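Local coordinates for protein TarM (Staphylococcus aureus subsp. aureus 21178, PDB 4X7R) that is a protein of the GT-B clan of glycosyltransferases that binds uridine-5'-diphosphate and sugar ligands in its pockets, at residues 215-220 with 239-244; 2-7 with 34-39; 222-227 with 245-250. The protein carries 1 engineered substitution. All blocks are in the same frame, centred on the assembly; numbering follows the deposited sequence.

Interaction 1 of 3, residues 215-220 with 239-244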
loop_
_atom_site.group_PDB
_atom_site.type_symbol
_atom_site.label_atom_id
_atom_site.label_comp_id
_atom_site.label_asym_id
_atom_site.label_seq_id
_atom_site.Cartn_x
_atom_site.Cartn_y
_atom_site.Cartn_z
ATOM N N ILE A 215 14.481 -14.401 -10.462
ATOM C CA ILE A 215 13.511 -15.283 -11.111
ATOM C C ILE A 215 14.106 -16.034 -12.293
ATOM O O ILE A 215 14.477 -15.417 -13.290
ATOM C CB ILE A 215 12.226 -14.441 -11.479
ATOM C CG1 ILE A 215 11.679 -13.658 -10.253
ATOM C CG2 ILE A 215 11.140 -15.285 -12.154
ATOM C CD1 ILE A 215 10.731 -12.452 -10.590
ATOM N N LYS A 216 14.170 -17.366 -12.195
ATOM C CA LYS A 216 14.701 -18.186 -13.284
ATOM C C LYS A 216 13.803 -18.167 -14.531
ATOM O O LYS A 216 12.561 -18.115 -14.431
ATOM C CB LYS A 216 15.104 -19.619 -12.827
ATOM C CG LYS A 216 13.992 -20.643 -12.735
ATOM C CD LYS A 216 14.622 -21.995 -12.381
ATOM C CE LYS A 216 14.073 -22.555 -11.118
ATOM N NZ LYS A 216 14.907 -23.698 -10.630
ATOM N N ASP A 217 14.452 -18.160 -15.709
ATOM C CA ASP A 217 13.758 -18.129 -16.989
ATOM C C ASP A 217 13.125 -19.471 -17.381
ATOM O O ASP A 217 13.517 -20.116 -18.364
ATOM C CB ASP A 217 14.609 -17.496 -18.102
ATOM C CG ASP A 217 13.750 -17.026 -19.253
ATOM O OD1 ASP A 217 12.499 -17.031 -19.106
ATOM O OD2 ASP A 217 14.315 -16.631 -20.290
ATOM N N SER A 218 12.084 -19.838 -16.624
ATOM C CA SER A 218 11.304 -21.064 -16.778
ATOM C C SER A 218 9.829 -20.716 -16.907
ATOM O O SER A 218 9.359 -19.795 -16.240
ATOM C CB SER A 218 11.524 -21.958 -15.557
ATOM O OG SER A 218 10.497 -22.915 -15.383
ATOM N N LYS A 219 9.086 -21.493 -17.715
ATOM C CA LYS A 219 7.631 -21.366 -17.919
ATOM C C LYS A 219 6.862 -21.535 -16.585
ATOM O O LYS A 219 5.710 -21.112 -16.469
ATOM C CB LYS A 219 7.140 -22.404 -18.959
ATOM C CG LYS A 219 7.708 -22.198 -20.372
ATOM C CD LYS A 219 7.976 -23.506 -21.151
ATOM C CE LYS A 219 9.212 -24.293 -20.708
ATOM N NZ LYS A 219 10.477 -23.504 -20.770
ATOM N N ASP A 220 7.515 -22.167 -15.586
ATOM C CA ASP A 220 6.989 -22.399 -14.241
ATOM C C ASP A 220 7.102 -21.135 -13.383
ATOM O O ASP A 220 6.415 -21.032 -12.372
ATOM C CB ASP A 220 7.722 -23.587 -13.575
ATOM C CG ASP A 220 7.380 -24.957 -14.168
ATOM O OD1 ASP A 220 6.248 -25.126 -14.655
ATOM O OD2 ASP A 220 8.258 -25.862 -14.138
ATOM N N HIS A 239 13.491 -12.117 -19.756
ATOM C CA HIS A 239 12.883 -13.463 -19.650
ATOM C C HIS A 239 12.181 -13.842 -20.938
ATOM O O HIS A 239 11.403 -13.053 -21.467
ATOM C CB HIS A 239 11.885 -13.574 -18.469
ATOM C CG HIS A 239 12.500 -13.418 -17.112
ATOM N ND1 HIS A 239 12.498 -12.191 -16.457
ATOM C CD2 HIS A 239 13.057 -14.343 -16.296
ATOM C CE1 HIS A 239 13.099 -12.399 -15.291
ATOM N NE2 HIS A 239 13.466 -13.673 -15.154
ATOM N N LYS A 240 12.470 -15.042 -21.447
ATOM C CA LYS A 240 11.877 -15.559 -22.684
ATOM C C LYS A 240 10.791 -16.597 -22.386
ATOM O O LYS A 240 9.916 -16.825 -23.227
ATOM C CB LYS A 240 12.968 -16.176 -23.580
ATOM C CG LYS A 240 13.988 -15.156 -24.088
ATOM C CD LYS A 240 15.226 -15.832 -24.656
ATOM C CE LYS A 240 16.352 -14.853 -24.923
ATOM N NZ LYS A 240 16.996 -14.357 -23.667
ATOM N N ASN A 241 10.844 -17.231 -21.196
ATOM C CA ASN A 241 9.895 -18.284 -20.818
ATOM C C ASN A 241 9.006 -17.920 -19.653
ATOM O O ASN A 241 7.858 -18.352 -19.625
ATOM C CB ASN A 241 10.648 -19.568 -20.476
ATOM C CG ASN A 241 11.579 -20.016 -21.551
ATOM O OD1 ASN A 241 11.191 -20.148 -22.720
ATOM N ND2 ASN A 241 12.823 -20.261 -21.158
ATOM N N ALA A 242 9.549 -17.197 -18.656
ATOM C CA ALA A 242 8.785 -16.792 -17.483
ATOM C C ALA A 242 7.541 -16.018 -17.909
ATOM O O ALA A 242 7.591 -15.285 -18.895
ATOM C CB ALA A 242 9.640 -15.960 -16.558
ATOM N N GLN A 243 6.412 -16.257 -17.219
ATOM C CA GLN A 243 5.145 -15.606 -17.505
ATOM C C GLN A 243 5.064 -14.226 -16.869
ATOM O O GLN A 243 5.635 -13.978 -15.787
ATOM C CB GLN A 243 3.967 -16.484 -17.051
ATOM C CG GLN A 243 4.033 -17.896 -17.640
ATOM C CD GLN A 243 2.857 -18.731 -17.263
ATOM O OE1 GLN A 243 1.732 -18.243 -17.175
ATOM N NE2 GLN A 243 3.084 -20.024 -17.080
ATOM N N LYS A 244 4.353 -13.315 -17.556
ATOM C CA LYS A 244 4.175 -11.937 -17.079
ATOM C C LYS A 244 2.718 -11.534 -17.090
ATOM O O LYS A 244 2.055 -11.594 -18.135
ATOM C CB LYS A 244 5.026 -10.928 -17.884
ATOM C CG LYS A 244 6.538 -11.184 -17.832
ATOM C CD LYS A 244 7.318 -10.171 -18.672
ATOM C CE LYS A 244 8.831 -10.353 -18.596
ATOM N NZ LYS A 244 9.544 -9.240 -19.297
#
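This is a polar contact at the N-terminal ends of two neighbouring inner strands of a parallel sheet. The loop 215-220, between helix 203-214 and strand 221-225, meets the loop and first strand residues of segment 239-244. Asp217 carries the contact. Its carboxylate takes up three backbone N-H groups of the facing segment. OD2 accepts from Lys240 N at 2.7 Å, in a nearly straight bond on its syn side. OD1 accepts from Asn241 N at 2.7 Å, also syn, and from Ala242 N at 3.0 Å, met close to the line of its C-O bond. CG stands anti to the backbone N (chi1 -160°), and this carries the carboxylate across to the second segment. Asn241 answers in the other direction. Its ND2 reaches Asp217 O at 2.9 Å, from above the carbonyl plane, while that oxygen stays in the plane of the amide.

His239 lies to one side. Its NE2 donates to Ile215 O at 2.7 Å, with the oxygen in the ring plane, and its ND1 bonds Thr237, so the ring is held at both nitrogens. Further on, Gln243 NE2 donates to Lys219 O at 2.9 Å and also bonds Phe491 O; its OE1 pairs with Tyr245.

The bond to Ile215 O implies a proton on His239 NE2. The three N-H donors would probably stabilise Asp217 as a charged carboxylate and hold the backbone of 240-242 in place.

Interaction 2 of 3, residues 2-7 with 34-39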
loop_
_atom_site.group_PDB
_atom_site.type_symbol
_atom_site.label_atom_id
_atom_site.label_comp_id
_atom_site.label_asym_id
_atom_site.label_seq_id
_atom_site.Cartn_x
_atom_site.Cartn_y
_atom_site.Cartn_z
ATOM N N LYS A 2 5.500 -24.734 -10.259
ATOM C CA LYS A 2 5.106 -23.326 -10.406
ATOM C C LYS A 2 5.504 -22.521 -9.185
ATOM O O LYS A 2 5.371 -22.998 -8.057
ATOM C CB LYS A 2 3.603 -23.167 -10.624
ATOM C CG LYS A 2 3.135 -23.558 -12.017
ATOM C CD LYS A 2 1.649 -23.341 -12.115
ATOM C CE LYS A 2 1.101 -23.785 -13.443
ATOM N NZ LYS A 2 0.996 -25.258 -13.545
ATOM N N LYS A 3 6.020 -21.307 -9.419
ATOM C CA LYS A 3 6.363 -20.338 -8.387
ATOM C C LYS A 3 5.970 -18.964 -8.887
ATOM O O LYS A 3 6.200 -18.626 -10.050
ATOM C CB LYS A 3 7.847 -20.387 -7.955
ATOM C CG LYS A 3 8.088 -19.495 -6.727
ATOM C CD LYS A 3 9.442 -19.669 -6.052
ATOM C CE LYS A 3 9.573 -18.642 -4.945
ATOM N NZ LYS A 3 10.916 -18.641 -4.308
ATOM N N ILE A 4 5.355 -18.186 -7.996
ATOM C CA ILE A 4 4.820 -16.862 -8.278
ATOM C C ILE A 4 5.553 -15.752 -7.509
ATOM O O ILE A 4 5.854 -15.901 -6.319
ATOM C CB ILE A 4 3.283 -16.893 -8.042
ATOM C CG1 ILE A 4 2.601 -17.919 -8.987
ATOM C CG2 ILE A 4 2.661 -15.518 -8.201
ATOM C CD1 ILE A 4 1.122 -18.185 -8.671
ATOM N N PHE A 5 5.811 -14.633 -8.212
ATOM C CA PHE A 5 6.467 -13.429 -7.689
ATOM C C PHE A 5 5.560 -12.270 -7.996
ATOM O O PHE A 5 5.259 -11.991 -9.154
ATOM C CB PHE A 5 7.866 -13.233 -8.315
ATOM C CG PHE A 5 8.786 -14.415 -8.106
ATOM C CD1 PHE A 5 8.749 -15.507 -8.969
ATOM C CD2 PHE A 5 9.714 -14.420 -7.066
ATOM C CE1 PHE A 5 9.604 -16.603 -8.774
ATOM C CE2 PHE A 5 10.562 -15.517 -6.864
ATOM C CZ PHE A 5 10.502 -16.599 -7.723
ATOM N N MET A 6 5.063 -11.643 -6.946
ATOM C CA MET A 6 4.065 -10.587 -7.002
ATOM C C MET A 6 4.681 -9.286 -6.603
ATOM O O MET A 6 5.116 -9.129 -5.476
ATOM C CB MET A 6 2.844 -10.960 -6.144
ATOM C CG MET A 6 2.331 -12.336 -6.451
ATOM S SD MET A 6 0.841 -12.887 -5.579
ATOM C CE MET A 6 1.151 -12.378 -3.911
ATOM N N MET A 7 4.735 -8.365 -7.545
ATOM C CA MET A 7 5.450 -7.113 -7.444
ATOM C C MET A 7 4.663 -5.905 -7.082
ATOM O O MET A 7 3.582 -5.639 -7.629
ATOM C CB MET A 7 6.241 -6.880 -8.723
ATOM C CG MET A 7 7.292 -7.944 -8.949
ATOM S SD MET A 7 7.618 -8.101 -10.713
ATOM C CE MET A 7 7.853 -6.428 -11.122
ATOM N N ILE A 34 1.251 -23.646 -4.600
ATOM C CA ILE A 34 1.999 -22.771 -5.493
ATOM C C ILE A 34 2.646 -21.665 -4.640
ATOM O O ILE A 34 1.946 -20.720 -4.271
ATOM C CB ILE A 34 1.167 -22.153 -6.680
ATOM C CG1 ILE A 34 0.370 -23.230 -7.464
ATOM C CG2 ILE A 34 2.089 -21.381 -7.625
ATOM C CD1 ILE A 34 -0.927 -22.701 -8.080
ATOM N N PRO A 35 3.956 -21.758 -4.297
ATOM C CA PRO A 35 4.594 -20.642 -3.564
ATOM C C PRO A 35 4.366 -19.351 -4.342
ATOM O O PRO A 35 4.517 -19.343 -5.567
ATOM C CB PRO A 35 6.085 -21.029 -3.513
ATOM C CG PRO A 35 6.084 -22.526 -3.687
ATOM C CD PRO A 35 4.932 -22.828 -4.613
ATOM N N ALA A 36 3.859 -18.323 -3.652
ATOM C CA ALA A 36 3.543 -17.024 -4.221
ATOM C C ALA A 36 4.080 -15.974 -3.285
ATOM O O ALA A 36 3.452 -15.660 -2.269
ATOM C CB ALA A 36 2.040 -16.870 -4.409
ATOM N N ASP A 37 5.270 -15.440 -3.624
ATOM C CA ASP A 37 5.975 -14.456 -2.802
ATOM C C ASP A 37 5.887 -13.039 -3.304
ATOM O O ASP A 37 5.489 -12.810 -4.444
ATOM C CB ASP A 37 7.413 -14.916 -2.541
ATOM C CG ASP A 37 7.454 -16.301 -1.883
ATOM O OD1 ASP A 37 6.812 -16.475 -0.816
ATOM O OD2 ASP A 37 8.104 -17.204 -2.442
ATOM N N ILE A 38 6.203 -12.071 -2.428
ATOM C CA ILE A 38 6.105 -10.650 -2.750
ATOM C C ILE A 38 7.483 -10.071 -3.020
ATOM O O ILE A 38 8.414 -10.347 -2.269
ATOM C CB ILE A 38 5.320 -9.908 -1.638
ATOM C CG1 ILE A 38 3.856 -10.546 -1.495
ATOM C CG2 ILE A 38 5.271 -8.384 -1.914
ATOM C CD1 ILE A 38 2.942 -9.990 -0.390
ATOM N N VAL A 39 7.622 -9.312 -4.118
ATOM C CA VAL A 39 8.877 -8.621 -4.484
ATOM C C VAL A 39 8.634 -7.115 -4.330
ATOM O O VAL A 39 7.701 -6.591 -4.939
ATOM C CB VAL A 39 9.360 -8.959 -5.914
ATOM C CG1 VAL A 39 10.715 -8.296 -6.209
ATOM C CG2 VAL A 39 9.407 -10.475 -6.142
#
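Ile4 and Ala36 point to the same face of the sheet, with Ile4 CB 3.8 Å from Ala36 CB. Ile34 comes in obliquely beside them. Its chi1 of -51° turns CG2 to Ile4 CD1, and the two press together at 3.5 Å, closer than usual for two carbons. Met6 continues the row. Its chain bends at chi3 (-44°) and carries CE to 4.1 Å from Ile38 CG1. Helix 17-31 covers this face with Phe29 and Met22.

The other face holds Phe5, Met7, Val39 and Asp37. Met7 and Val39 lie side by side and point the same way, CG to CB at 3.8 Å. Val39 CG2 touches Phe5 CB and sits at the edge of the Phe5 ring. Leu211 of helix 203-214 packs on Met7 and Val39.

Lys3, extended, crosses Pro35 at about a right angle and ends near Asp37, where NZ and OD2 form a long salt bridge of 3.7 Å. Each has another partner: Lys3 NZ bonds Tyr67, and Asp37 OD1 bonds Tyr30 and Lys65 N.

The backbones pair as parallel strands of a beta-alpha-beta crossover through helix 17-31. Four bonds, among them Ile4 N to Pro35 O (2.8 Å) and Val39 N to Met6 O (2.9 Å), satisfy the backbone groups they join. Apolar side chains make most of the contact; Asp37, on the Phe5 face, meets Lys3 in a pairing that is probably weak at this distance.

Interaction 3 of 3, residues 222-227 with 245-250. With 3YW ((2S)-2,3-dihydroxypropyl 2-acetamido-2-deoxy-alpha-D-glucopyranoside), chain F.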
loop_
_atom_site.group_PDB
_atom_site.type_symbol
_atom_site.label_atom_id
_atom_site.label_comp_id
_atom_site.label_asym_id
_atom_site.label_seq_id
_atom_site.Cartn_x
_atom_site.Cartn_y
_atom_site.Cartn_z
ATOM N N ILE A 222 6.308 -17.414 -12.627
ATOM C CA ILE A 222 5.198 -16.503 -12.943
ATOM C C ILE A 222 5.391 -15.181 -12.214
ATOM O O ILE A 222 5.535 -15.161 -10.986
ATOM C CB ILE A 222 3.818 -17.149 -12.621
ATOM C CG1 ILE A 222 3.600 -18.448 -13.443
ATOM C CG2 ILE A 222 2.657 -16.126 -12.820
ATOM C CD1 ILE A 222 2.812 -19.514 -12.740
ATOM N N MET A 223 5.400 -14.081 -12.980
ATOM C CA MET A 223 5.500 -12.733 -12.436
ATOM C C MET A 223 4.129 -12.095 -12.520
ATOM O O MET A 223 3.471 -12.134 -13.570
ATOM C CB MET A 223 6.510 -11.888 -13.221
ATOM C CG MET A 223 7.954 -12.290 -12.939
ATOM S SD MET A 223 9.155 -11.382 -13.954
ATOM C CE MET A 223 9.150 -12.384 -15.403
ATOM N N ILE A 224 3.689 -11.514 -11.407
ATOM C CA ILE A 224 2.418 -10.796 -11.364
ATOM C C ILE A 224 2.750 -9.410 -10.886
ATOM O O ILE A 224 3.252 -9.252 -9.776
ATOM C CB ILE A 224 1.315 -11.459 -10.478
ATOM C CG1 ILE A 224 0.939 -12.856 -10.997
ATOM C CG2 ILE A 224 0.060 -10.534 -10.395
ATOM C CD1 ILE A 224 0.052 -13.663 -10.041
ATOM N N CYS A 225 2.475 -8.415 -11.695
ATOM C CA CYS A 225 2.757 -7.071 -11.264
ATOM C C CYS A 225 1.477 -6.427 -10.779
ATOM O O CYS A 225 0.531 -6.270 -11.554
ATOM C CB CYS A 225 3.431 -6.252 -12.359
ATOM S SG CYS A 225 3.744 -4.538 -11.870
ATOM N N ASP A 226 1.452 -6.083 -9.485
ATOM C CA ASP A 226 0.329 -5.453 -8.790
ATOM C C ASP A 226 0.464 -3.944 -8.711
ATOM O O ASP A 226 -0.512 -3.220 -8.931
ATOM C CB ASP A 226 0.171 -6.071 -7.396
ATOM C CG ASP A 226 -0.474 -7.437 -7.425
ATOM O OD1 ASP A 226 -1.682 -7.510 -7.744
ATOM O OD2 ASP A 226 0.238 -8.444 -7.151
ATOM N N GLY A 227 1.655 -3.461 -8.374
ATOM C CA GLY A 227 1.896 -2.021 -8.313
ATOM C C GLY A 227 1.988 -1.473 -9.720
ATOM O O GLY A 227 2.852 -1.911 -10.481
ATOM N N TYR A 245 2.224 -11.090 -15.925
ATOM C CA TYR A 245 0.837 -10.634 -15.758
ATOM C C TYR A 245 0.835 -9.322 -15.056
ATOM O O TYR A 245 1.669 -9.088 -14.186
ATOM C CB TYR A 245 -0.021 -11.626 -14.921
ATOM C CG TYR A 245 -0.154 -12.988 -15.558
ATOM C CD1 TYR A 245 -1.122 -13.233 -16.528
ATOM C CD2 TYR A 245 0.742 -14.008 -15.259
ATOM C CE1 TYR A 245 -1.205 -14.467 -17.170
ATOM C CE2 TYR A 245 0.650 -15.256 -15.876
ATOM C CZ TYR A 245 -0.315 -15.475 -16.841
ATOM O OH TYR A 245 -0.376 -16.674 -17.494
ATOM N N GLY A 246 -0.121 -8.485 -15.418
ATOM C CA GLY A 246 -0.325 -7.193 -14.772
ATOM C C GLY A 246 -1.705 -7.243 -14.159
ATOM O O GLY A 246 -2.636 -7.697 -14.828
ATOM N N VAL A 247 -1.847 -6.861 -12.862
ATOM C CA VAL A 247 -3.174 -6.788 -12.237
ATOM C C VAL A 247 -3.507 -5.303 -12.067
ATOM O O VAL A 247 -2.762 -4.591 -11.392
ATOM C CB VAL A 247 -3.330 -7.565 -10.886
ATOM C CG1 VAL A 247 -4.697 -7.284 -10.243
ATOM C CG2 VAL A 247 -3.123 -9.074 -11.058
ATOM N N ILE A 248 -4.605 -4.843 -12.685
ATOM C CA ILE A 248 -5.094 -3.466 -12.545
ATOM C C ILE A 248 -6.085 -3.457 -11.356
ATOM O O ILE A 248 -7.055 -4.210 -11.329
ATOM C CB ILE A 248 -5.612 -2.900 -13.882
ATOM C CG1 ILE A 248 -4.356 -2.577 -14.777
ATOM C CG2 ILE A 248 -6.469 -1.641 -13.647
ATOM C CD1 ILE A 248 -4.560 -2.231 -16.139
ATOM N N HIS A 249 -5.745 -2.713 -10.316
ATOM C CA HIS A 249 -6.526 -2.708 -9.077
ATOM C C HIS A 249 -7.542 -1.559 -9.009
ATOM O O HIS A 249 -8.381 -1.532 -8.108
ATOM C CB HIS A 249 -5.579 -2.635 -7.864
ATOM C CG HIS A 249 -4.831 -3.898 -7.620
ATOM N ND1 HIS A 249 -5.344 -4.885 -6.803
ATOM C CD2 HIS A 249 -3.636 -4.304 -8.104
ATOM C CE1 HIS A 249 -4.442 -5.854 -6.799
ATOM N NE2 HIS A 249 -3.401 -5.548 -7.575
ATOM N N VAL A 250 -7.483 -0.642 -9.946
ATOM C CA VAL A 250 -8.293 0.591 -9.887
ATOM C C VAL A 250 -9.104 0.839 -11.163
ATOM O O VAL A 250 -8.841 0.246 -12.205
ATOM C CB VAL A 250 -7.361 1.822 -9.601
ATOM C CG1 VAL A 250 -6.564 1.662 -8.294
ATOM C CG2 VAL A 250 -6.384 2.052 -10.761
HETATM O O3A 3YW F . -3.494 2.565 -6.267
HETATM C C4A 3YW F . -5.206 -0.237 -4.461
HETATM C C5A 3YW F . -4.909 1.171 -4.917
HETATM O O5 3YW F . -7.189 -2.526 -5.000
HETATM C C6A 3YW F . -3.794 1.218 -5.932
HETATM C C5 3YW F . -8.177 -3.223 -4.230
HETATM C C6 3YW F . -7.761 -4.675 -4.212
HETATM C C4 3YW F . -9.549 -2.959 -4.846
HETATM O O6 3YW F . -7.673 -5.219 -5.521
HETATM C C3 3YW F . -9.873 -1.479 -4.674
HETATM O O4 3YW F . -10.543 -3.730 -4.179
HETATM O O3 3YW F . -11.135 -1.145 -5.252
HETATM O O7 3YW F . -9.503 1.671 -6.691
HETATM C C7 3YW F . -9.318 1.786 -5.483
HETATM C C8 3YW F . -9.553 3.079 -4.763
HETATM N N2 3YW F . -8.903 0.766 -4.730
HETATM C C2 3YW F . -8.762 -0.591 -5.235
HETATM C C1 3YW F . -7.327 -1.108 -5.028
HETATM O O1 3YW F . -6.564 -0.440 -4.064
HETATM O O2 3YW F . -4.562 1.961 -3.779
HETATM O O HOH W 1 -1.612 -2.270 -11.508
#
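His249 touches both the ligand and Asp226. Its ND1 and O6 of (2S)-2,3-dihydroxypropyl 2-acetamido-2-deoxy-alpha-D-glucopyranoside (3YW) share a hydrogen bond of 2.7 Å. O6 meets the ring at its edge, and His249 CB lies 3.3 Å from the ligand atom O5. Val250 CG1 adds a contact of 3.3 Å to O7 of the acetamido group. Glu403, Gly404, Gln405 and Gly406 also hydrogen-bond this ligand.

The second nitrogen of the ring is taken by Asp226. NE2 donates to OD1 at 2.6 Å, arriving on the anti side of the carboxylate. The oxygen lies almost in the ring plane, although the carboxylate and ring planes are 47° apart. With bonds at both nitrogens the imidazole is held against rotation. Val247 CG1 rests over one ring face, offset toward the rim. Asp226 OD1 also forms a salt bridge with Arg25 of helix 17-31, which helps position it.

Both residues follow neighbouring parallel strands, joined as a beta-alpha-beta unit through helix 231-235. This is the Rossmann-like sheet of a GT-B fold, and here the ligand lies beyond the C-terminal ends of the strands. Cys225 N bonds Tyr245 O at 2.7 Å, and Val247 N bonds Cys225 O at 2.8 Å. A water donates to Asp226 O and Val247 O and links the two backbones.

Behind these bonds, Ile224 CG2 packs on Val247 CG2 at 3.6 Å. Ile222 CG2 meets the edge of the Tyr245 ring, and Trp487 of helix 480-492 covers Ile224 and Val247.

Overall arrangement
The three contacts share one parallel sheet, in which strand 3-7 and strand 243-247 flank strand 221-225. Interactions 2 and 3 have centres about 12 Å apart and are joined by probable hydrogen bonds from Ile224 N to Phe5 O and from Met7 N to Ile224 O, each 2.8 Å. Interaction 1 lies at the other end of the strands, its centre about 16 Å from that of interaction 3; Met223 CE lies 3.5 Å from His239 ND1. Interactions 1 and 2, centres about 12 Å apart, share a probable hydrogen bond between Asp220 O and Lys3 N (3.0 Å). Interaction 3 enters the 3YW pocket, and the His249 side chain is about 7 Å from UDP. The Met7 side chain is about 8 Å from a bound SUS, too far for contact.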